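Local coordinates for protein glycoside hydrolase family 31 (Kribbella flavida DSM 17836, PDB 5X3I) that hydrolyses the alpha-1,3-glucosidic linkages of the cyclic tetrasaccharide cyclobis-(1-6)-alpha-nigerosyl inside the cell, yielding isomaltose, at residues A[643-657]-A[672-684]. The protein carries 1 engineered substitution. Residues are numbered along the deposited sequence; the frame is centred on the assembly and turned at random.
Sequences QAARTIATDRPLMRP and PYQYLLGDELLIN
R656 and L676 form an antiparallel hydrogen-bonded pair, R656 N to L676 O and L676 N to R656 O, both 2.8 Å, and G678 N extends the ladder to L654 O. The R656 side chain leaves the strand extended, then bends at chi3 (-51°), bringing its guanidinium end-on to D679: NH1 and NH2 both grip OD1, 3.0 and 2.9 Å away and in the guanidinium plane. NE and NH2 also hold P653 O, and NH1 reaches D661, so the group is fixed in rotation. The other carboxylate oxygen, D679 OD2, takes a weak bond from R646 NE (2.9 Å), while R652, paired with D661, lays a guanidinium face over OD1, a long contact of charges alone. A methionine in place of R656 would probably leave OD1 without the two nitrogens that grip it and P653 O without its side-chain partners. From the helix, Q643 OE1 accepts D679 N at 2.9 Å, the donor standing above the amide carbonyl plane. M655, paired with L677 in the ladder, puts CG over one face of the Y675 ring, a CH-pi contact. A salt-bridge network thus ties helix 622-650 to the turn between strands 675-677 and 681-683, in the antiparallel sheet of the family 31 C-terminal domain.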
ATOM      1  N   GLN A 643      -4.759   7.352 -23.618  1.00 16.33           N
ATOM      2  CA  GLN A 643      -3.426   7.426 -23.026  1.00 17.14           C
ATOM      3  C   GLN A 643      -3.112   6.195 -22.161  1.00 19.52           C
ATOM      4  O   GLN A 643      -1.985   5.699 -22.180  1.00 17.69           O
ATOM      5  CB  GLN A 643      -3.285   8.710 -22.213  1.00 13.89           C
ATOM      6  CG  GLN A 643      -3.234   9.959 -23.076  1.00 17.41           C
ATOM      7  CD  GLN A 643      -2.108   9.917 -24.111  1.00 18.40           C
ATOM      8  OE1 GLN A 643      -0.995   9.473 -23.823  1.00 20.51           O
ATOM      9  NE2 GLN A 643      -2.400  10.367 -25.322  1.00 17.33           N
ATOM     10  N   ALA A 644      -4.110   5.694 -21.435  1.00 16.12           N
ATOM     11  CA  ALA A 644      -3.935   4.477 -20.644  1.00 17.50           C
ATOM     12  C   ALA A 644      -3.593   3.302 -21.543  1.00 17.50           C
ATOM     13  O   ALA A 644      -2.749   2.468 -21.207  1.00 17.69           O
ATOM     14  CB  ALA A 644      -5.181   4.164 -19.829  1.00 15.30           C
ATOM     15  N   ALA A 645      -4.260   3.239 -22.690  1.00 16.58           N
ATOM     16  CA  ALA A 645      -3.982   2.192 -23.641  1.00 15.08           C
ATOM     17  C   ALA A 645      -2.541   2.306 -24.170  1.00 16.26           C
ATOM     18  O   ALA A 645      -1.878   1.302 -24.363  1.00 17.29           O
ATOM     19  CB  ALA A 645      -4.982   2.232 -24.786  1.00 16.88           C
ATOM     20  N   ARG A 646      -2.071   3.523 -24.407  1.00 16.32           N
ATOM     21  CA  ARG A 646      -0.700   3.719 -24.891  1.00 18.52           C
ATOM     22  C   ARG A 646       0.317   3.321 -23.808  1.00 19.10           C
ATOM     23  O   ARG A 646       1.316   2.661 -24.088  1.00 19.21           O
ATOM     24  CB  ARG A 646      -0.483   5.169 -25.332  1.00 18.72           C
ATOM     25  CG  ARG A 646      -1.203   5.525 -26.633  1.00 19.51           C
ATOM     26  CD  ARG A 646      -0.794   6.888 -27.181  1.00 22.69           C
ATOM     27  NE  ARG A 646       0.656   7.052 -27.215  1.00 30.17           N
ATOM     28  CZ  ARG A 646       1.448   6.641 -28.204  1.00 34.39           C
ATOM     29  NH1 ARG A 646       0.940   6.035 -29.269  1.00 31.92           N
ATOM     30  NH2 ARG A 646       2.762   6.835 -28.124  1.00 33.84           N
ATOM     31  N   THR A 647       0.026   3.709 -22.573  1.00 16.90           N
ATOM     32  CA  THR A 647       0.859   3.349 -21.441  1.00 17.73           C
ATOM     33  C   THR A 647       0.998   1.843 -21.320  1.00 18.06           C
ATOM     34  O   THR A 647       2.084   1.330 -21.087  1.00 18.43           O
ATOM     35  CB  THR A 647       0.309   3.938 -20.144  1.00 15.00           C
ATOM     36  OG1 THR A 647       0.555   5.343 -20.138  1.00 14.14           O
ATOM     37  CG2 THR A 647       0.978   3.300 -18.910  1.00 15.89           C
ATOM     38  N   ILE A 648      -0.092   1.128 -21.527  1.00 16.93           N
ATOM     39  CA  ILE A 648      -0.058  -0.316 -21.413  1.00 14.86           C
ATOM     40  C   ILE A 648       0.683  -0.936 -22.600  1.00 22.04           C
ATOM     41  O   ILE A 648       1.364  -1.955 -22.457  1.00 22.68           O
ATOM     42  CB  ILE A 648      -1.474  -0.877 -21.293  1.00 16.50           C
ATOM     43  CG1 ILE A 648      -1.974  -0.663 -19.858  1.00 19.13           C
ATOM     44  CG2 ILE A 648      -1.530  -2.353 -21.670  1.00 17.47           C
ATOM     45  CD1 ILE A 648      -3.478  -0.748 -19.705  1.00 16.64           C
ATOM     46  N   ALA A 649       0.561  -0.309 -23.763  1.00 17.83           N
ATOM     47  CA  ALA A 649       1.241  -0.796 -24.953  1.00 18.27           C
ATOM     48  C   ALA A 649       2.729  -0.455 -24.978  1.00 18.77           C
ATOM     49  O   ALA A 649       3.531  -1.294 -25.330  1.00 22.99           O
ATOM     50  CB  ALA A 649       0.560  -0.250 -26.222  1.00 17.33           C
ATOM     51  N   THR A 650       3.078   0.794 -24.693  1.00 21.39           N
ATOM     52  CA  THR A 650       4.469   1.232 -24.739  1.00 18.57           C
ATOM     53  C   THR A 650       5.246   1.235 -23.417  1.00 20.33           C
ATOM     54  O   THR A 650       6.453   1.445 -23.431  1.00 21.42           O
ATOM     55  CB  THR A 650       4.566   2.648 -25.304  1.00 20.16           C
ATOM     56  OG1 THR A 650       4.146   3.587 -24.313  1.00 20.73           O
ATOM     57  CG2 THR A 650       3.714   2.787 -26.569  1.00 20.89           C
ATOM     58  N   ASP A 651       4.542   1.045 -22.301  1.00 18.46           N
ATOM     59  CA  ASP A 651       5.092   1.156 -20.943  1.00 18.96           C
ATOM     60  C   ASP A 651       5.501   2.577 -20.535  1.00 17.54           C
ATOM     61  O   ASP A 651       5.932   2.790 -19.406  1.00 22.34           O
ATOM     62  CB  ASP A 651       6.254   0.181 -20.759  1.00 19.31           C
ATOM     63  CG  ASP A 651       5.800  -1.238 -20.859  1.00 19.89           C
ATOM     64  OD1 ASP A 651       4.732  -1.533 -20.286  1.00 20.93           O
ATOM     65  OD2 ASP A 651       6.457  -2.044 -21.541  1.00 22.57           O
ATOM     66  N   ARG A 652       5.380   3.543 -21.439  1.00 19.38           N
ATOM     67  CA  ARG A 652       5.526   4.946 -21.051  1.00 18.02           C
ATOM     68  C   ARG A 652       4.391   5.326 -20.105  1.00 16.71           C
ATOM     69  O   ARG A 652       3.233   5.232 -20.484  1.00 22.07           O
ATOM     70  CB  ARG A 652       5.524   5.870 -22.271  1.00 20.72           C
ATOM     71  CG  ARG A 652       6.726   5.730 -23.202  1.00 22.89           C
ATOM     72  CD  ARG A 652       7.086   7.076 -23.837  1.00 24.79           C
ATOM     73  NE  ARG A 652       6.476   7.254 -25.141  1.00 29.97           N
ATOM     74  CZ  ARG A 652       6.365   8.421 -25.770  1.00 32.22           C
ATOM     75  NH1 ARG A 652       6.815   9.540 -25.217  1.00 26.19           N
ATOM     76  NH2 ARG A 652       5.788   8.470 -26.959  1.00 32.88           N
ATOM     77  N   PRO A 653       4.725   5.744 -18.874  1.00 18.54           N
ATOM     78  CA  PRO A 653       3.741   5.912 -17.794  1.00 19.51           C
ATOM     79  C   PRO A 653       2.604   6.898 -18.064  1.00 19.20           C
ATOM     80  O   PRO A 653       2.747   7.826 -18.850  1.00 21.16           O
ATOM     81  CB  PRO A 653       4.595   6.413 -16.629  1.00 15.65           C
ATOM     82  CG  PRO A 653       5.923   5.757 -16.862  1.00 17.24           C
ATOM     83  CD  PRO A 653       6.105   5.839 -18.363  1.00 20.06           C
ATOM     84  N   LEU A 654       1.483   6.672 -17.390  1.00 19.77           N
ATOM     85  CA  LEU A 654       0.331   7.563 -17.468  1.00 17.24           C
ATOM     86  C   LEU A 654       0.526   8.813 -16.620  1.00 15.62           C
ATOM     87  O   LEU A 654       0.325   9.920 -17.096  1.00 20.55           O
ATOM     88  CB  LEU A 654      -0.939   6.824 -17.042  1.00 15.82           C
ATOM     89  CG  LEU A 654      -2.240   7.623 -17.079  1.00 17.44           C
ATOM     90  CD1 LEU A 654      -2.429   8.267 -18.454  1.00 16.20           C
ATOM     91  CD2 LEU A 654      -3.431   6.713 -16.714  1.00 15.21           C
ATOM     92  N   MET A 655       0.942   8.644 -15.369  1.00 17.76           N
ATOM     93  CA  MET A 655       1.317   9.794 -14.572  1.00 17.07           C
ATOM     94  C   MET A 655       2.851   9.797 -14.601  1.00 18.69           C
ATOM     95  O   MET A 655       3.503   9.068 -13.859  1.00 19.84           O
ATOM     96  CB  MET A 655       0.742   9.653 -13.154  1.00 17.91           C
ATOM     97  CG  MET A 655       0.962  10.811 -12.199  1.00 13.49           C
ATOM     98  SD  MET A 655       0.224  10.458 -10.590  1.00 17.23           S
ATOM     99  CE  MET A 655       0.428  12.014  -9.753  1.00 12.85           C
ATOM    100  N   ARG A 656       3.414  10.691 -15.408  1.00 20.34           N
ATOM    101  CA  ARG A 656       4.753  10.459 -15.947  1.00 17.75           C
ATOM    102  C   ARG A 656       5.780  11.493 -15.529  1.00 18.26           C
ATOM    103  O   ARG A 656       5.726  12.638 -15.983  1.00 20.58           O
ATOM    104  CB  ARG A 656       4.697  10.382 -17.480  1.00 19.14           C
ATOM    105  CG  ARG A 656       6.010   9.959 -18.147  1.00 18.42           C
ATOM    106  CD  ARG A 656       5.916  10.063 -19.665  1.00 19.30           C
ATOM    107  NE  ARG A 656       4.738   9.380 -20.188  1.00 18.59           N
ATOM    108  CZ  ARG A 656       4.318   9.468 -21.446  1.00 19.39           C
ATOM    109  NH1 ARG A 656       4.981  10.208 -22.323  1.00 21.14           N
ATOM    110  NH2 ARG A 656       3.230   8.816 -21.832  1.00 18.82           N
ATOM    111  N   PRO A 657       6.731  11.084 -14.675  1.00 16.84           N
ATOM    112  CA  PRO A 657       7.879  11.936 -14.355  1.00 18.00           C
ATOM    113  C   PRO A 657       8.576  12.369 -15.638  1.00 17.78           C
ATOM    114  O   PRO A 657       8.624  11.605 -16.589  1.00 18.64           O
ATOM    115  CB  PRO A 657       8.776  11.018 -13.516  1.00 17.01           C
ATOM    116  CG  PRO A 657       7.855  10.033 -12.919  1.00 14.74           C
ATOM    117  CD  PRO A 657       6.791   9.798 -13.962  1.00 15.82           C
ATOM    118  N   PRO A 672      10.303  18.194  -9.028  1.00 24.48           N
ATOM    119  CA  PRO A 672       9.943  16.786  -8.856  1.00 23.74           C
ATOM    120  C   PRO A 672       8.435  16.524  -8.784  1.00 21.42           C
ATOM    121  O   PRO A 672       8.034  15.377  -8.902  1.00 25.95           O
ATOM    122  CB  PRO A 672      10.623  16.420  -7.532  1.00 22.38           C
ATOM    123  CG  PRO A 672      10.618  17.688  -6.770  1.00 24.54           C
ATOM    124  CD  PRO A 672      10.856  18.768  -7.788  1.00 22.81           C
ATOM    125  N   TYR A 673       7.631  17.552  -8.550  1.00 22.73           N
ATOM    126  CA  TYR A 673       6.183  17.376  -8.439  1.00 19.29           C
ATOM    127  C   TYR A 673       5.422  17.557  -9.760  1.00 23.25           C
ATOM    128  O   TYR A 673       4.213  17.305  -9.822  1.00 23.95           O
ATOM    129  CB  TYR A 673       5.633  18.324  -7.386  1.00 19.00           C
ATOM    130  CG  TYR A 673       6.164  18.033  -6.000  1.00 21.82           C
ATOM    131  CD1 TYR A 673       5.705  16.942  -5.274  1.00 20.28           C
ATOM    132  CD2 TYR A 673       7.122  18.849  -5.418  1.00 23.41           C
ATOM    133  CE1 TYR A 673       6.181  16.677  -4.010  1.00 20.75           C
ATOM    134  CE2 TYR A 673       7.611  18.592  -4.154  1.00 23.87           C
ATOM    135  CZ  TYR A 673       7.140  17.504  -3.453  1.00 24.30           C
ATOM    136  OH  TYR A 673       7.626  17.245  -2.190  1.00 25.30           O
ATOM    137  N   GLN A 674       6.131  17.996 -10.799  1.00 23.83           N
ATOM    138  CA  GLN A 674       5.580  18.108 -12.146  1.00 20.54           C
ATOM    139  C   GLN A 674       5.520  16.765 -12.829  1.00 18.68           C
ATOM    140  O   GLN A 674       6.341  15.898 -12.568  1.00 26.31           O
ATOM    141  CB  GLN A 674       6.418  19.046 -13.019  1.00 22.51           C
ATOM    142  CG  GLN A 674       6.416  20.473 -12.600  1.00 25.73           C
ATOM    143  CD  GLN A 674       7.172  21.355 -13.567  1.00 22.63           C
ATOM    144  OE1 GLN A 674       7.269  22.556 -13.361  1.00 25.97           O
ATOM    145  NE2 GLN A 674       7.700  20.763 -14.626  1.00 19.52           N
ATOM    146  N   TYR A 675       4.560  16.597 -13.722  1.00 19.17           N
ATOM    147  CA  TYR A 675       4.487  15.377 -14.507  1.00 18.45           C
ATOM    148  C   TYR A 675       3.685  15.567 -15.777  1.00 17.99           C
ATOM    149  O   TYR A 675       2.897  16.499 -15.897  1.00 20.07           O
ATOM    150  CB  TYR A 675       3.882  14.239 -13.680  1.00 18.25           C
ATOM    151  CG  TYR A 675       2.490  14.522 -13.174  1.00 18.51           C
ATOM    152  CD1 TYR A 675       2.290  15.230 -11.998  1.00 17.62           C
ATOM    153  CD2 TYR A 675       1.370  14.069 -13.868  1.00 17.01           C
ATOM    154  CE1 TYR A 675       1.026  15.485 -11.529  1.00 15.26           C
ATOM    155  CE2 TYR A 675       0.104  14.314 -13.405  1.00 16.24           C
ATOM    156  CZ  TYR A 675      -0.067  15.028 -12.245  1.00 16.48           C
ATOM    157  OH  TYR A 675      -1.330  15.284 -11.788  1.00 18.66           O
ATOM    158  N   LEU A 676       3.884  14.661 -16.719  1.00 20.35           N
ATOM    159  CA  LEU A 676       3.053  14.605 -17.901  1.00 19.33           C
ATOM    160  C   LEU A 676       1.917  13.625 -17.634  1.00 20.38           C
ATOM    161  O   LEU A 676       2.160  12.523 -17.142  1.00 18.24           O
ATOM    162  CB  LEU A 676       3.861  14.169 -19.120  1.00 19.10           C
ATOM    163  CG  LEU A 676       4.976  15.120 -19.555  1.00 23.62           C
ATOM    164  CD1 LEU A 676       5.919  14.411 -20.496  1.00 27.19           C
ATOM    165  CD2 LEU A 676       4.384  16.348 -20.222  1.00 21.47           C
ATOM    166  N   LEU A 677       0.685  14.036 -17.925  1.00 17.13           N
ATOM    167  CA  LEU A 677      -0.435  13.112 -17.896  1.00 16.33           C
ATOM    168  C   LEU A 677      -0.624  12.604 -19.318  1.00 16.05           C
ATOM    169  O   LEU A 677      -1.138  13.314 -20.182  1.00 20.88           O
ATOM    170  CB  LEU A 677      -1.690  13.813 -17.378  1.00 17.94           C
ATOM    171  CG  LEU A 677      -3.012  13.033 -17.359  1.00 16.19           C
ATOM    172  CD1 LEU A 677      -3.015  12.032 -16.232  1.00 16.32           C
ATOM    173  CD2 LEU A 677      -4.181  13.988 -17.214  1.00 14.70           C
ATOM    174  N   GLY A 678      -0.261  11.353 -19.545  1.00 15.14           N
ATOM    175  CA  GLY A 678      -0.122  10.861 -20.900  1.00 16.33           C
ATOM    176  C   GLY A 678       0.939  11.638 -21.669  1.00 17.66           C
ATOM    177  O   GLY A 678       1.724  12.384 -21.086  1.00 18.86           O
ATOM    178  N   ASP A 679       0.948  11.473 -22.985  1.00 20.21           N
ATOM    179  CA  ASP A 679       1.907  12.153 -23.848  1.00 19.00           C
ATOM    180  C   ASP A 679       1.732  13.670 -23.877  1.00 23.22           C
ATOM    181  O   ASP A 679       2.711  14.406 -23.900  1.00 26.66           O
ATOM    182  CB  ASP A 679       1.804  11.629 -25.284  1.00 20.54           C
ATOM    183  CG  ASP A 679       2.232  10.194 -25.416  1.00 18.73           C
ATOM    184  OD1 ASP A 679       2.937   9.710 -24.524  1.00 25.69           O
ATOM    185  OD2 ASP A 679       1.877   9.550 -26.416  1.00 26.44           O
ATOM    186  N   GLU A 680       0.486  14.134 -23.932  1.00 24.42           N
ATOM    187  CA  GLU A 680       0.216  15.521 -24.319  1.00 20.00           C
ATOM    188  C   GLU A 680       0.096  16.621 -23.267  1.00 18.56           C
ATOM    189  O   GLU A 680       0.164  17.794 -23.614  1.00 19.33           O
ATOM    190  CB  GLU A 680      -1.077  15.543 -25.144  1.00 19.25           C
ATOM    191  CG  GLU A 680      -1.235  14.366 -26.093  1.00 21.04           C
ATOM    192  CD  GLU A 680      -0.123  14.251 -27.124  1.00 25.01           C
ATOM    193  OE1 GLU A 680       0.690  15.181 -27.257  1.00 26.35           O
ATOM    194  OE2 GLU A 680      -0.071  13.222 -27.816  1.00 25.12           O
ATOM    195  N   LEU A 681      -0.056  16.280 -21.996  1.00 19.12           N
ATOM    196  CA  LEU A 681      -0.356  17.310 -21.004  1.00 16.30           C
ATOM    197  C   LEU A 681       0.646  17.326 -19.863  1.00 18.77           C
ATOM    198  O   LEU A 681       0.932  16.294 -19.282  1.00 21.87           O
ATOM    199  CB  LEU A 681      -1.759  17.117 -20.422  1.00 14.34           C
ATOM    200  CG  LEU A 681      -2.986  17.270 -21.323  1.00 17.67           C
ATOM    201  CD1 LEU A 681      -4.241  16.844 -20.568  1.00 15.22           C
ATOM    202  CD2 LEU A 681      -3.118  18.693 -21.819  1.00 15.29           C
ATOM    203  N   LEU A 682       1.131  18.513 -19.521  1.00 19.49           N
ATOM    204  CA  LEU A 682       2.029  18.688 -18.392  1.00 18.21           C
ATOM    205  C   LEU A 682       1.286  19.354 -17.244  1.00 18.64           C
ATOM    206  O   LEU A 682       0.685  20.418 -17.400  1.00 21.50           O
ATOM    207  CB  LEU A 682       3.262  19.502 -18.801  1.00 19.90           C
ATOM    208  CG  LEU A 682       4.423  19.571 -17.806  1.00 19.57           C
ATOM    209  CD1 LEU A 682       5.726  19.756 -18.539  1.00 23.43           C
ATOM    210  CD2 LEU A 682       4.224  20.705 -16.834  1.00 20.08           C
ATOM    211  N   ILE A 683       1.330  18.711 -16.090  1.00 19.39           N
ATOM    212  CA  ILE A 683       0.601  19.166 -14.919  1.00 18.05           C
ATOM    213  C   ILE A 683       1.561  19.690 -13.857  1.00 18.24           C
ATOM    214  O   ILE A 683       2.629  19.125 -13.662  1.00 20.94           O
ATOM    215  CB  ILE A 683      -0.241  18.029 -14.315  1.00 15.31           C
ATOM    216  CG1 ILE A 683      -0.899  17.188 -15.414  1.00 14.80           C
ATOM    217  CG2 ILE A 683      -1.244  18.576 -13.324  1.00 17.72           C
ATOM    218  CD1 ILE A 683      -1.815  17.970 -16.338  1.00 18.19           C
ATOM    219  N   ASN A 684       1.174  20.759 -13.173  1.00 19.23           N
ATOM    220  CA  ASN A 684       1.966  21.293 -12.073  1.00 19.57           C
ATOM    221  C   ASN A 684       1.111  21.690 -10.880  1.00 20.02           C
ATOM    222  O   ASN A 684       0.771  22.859 -10.719  1.00 22.43           O
ATOM    223  CB  ASN A 684       2.789  22.496 -12.544  1.00 22.21           C
ATOM    224  CG  ASN A 684       3.796  22.955 -11.505  1.00 22.93           C
ATOM    225  OD1 ASN A 684       4.065  22.255 -10.536  1.00 25.22           O
ATOM    226  ND2 ASN A 684       4.355  24.142 -11.707  1.00 22.76           N
TER
HETATM  227  O   HOH W   1      -0.387  10.417 -27.570  1.00 28.81           O
HETATM  228  O   HOH W   2       3.256   6.923 -25.348  1.00 30.13           O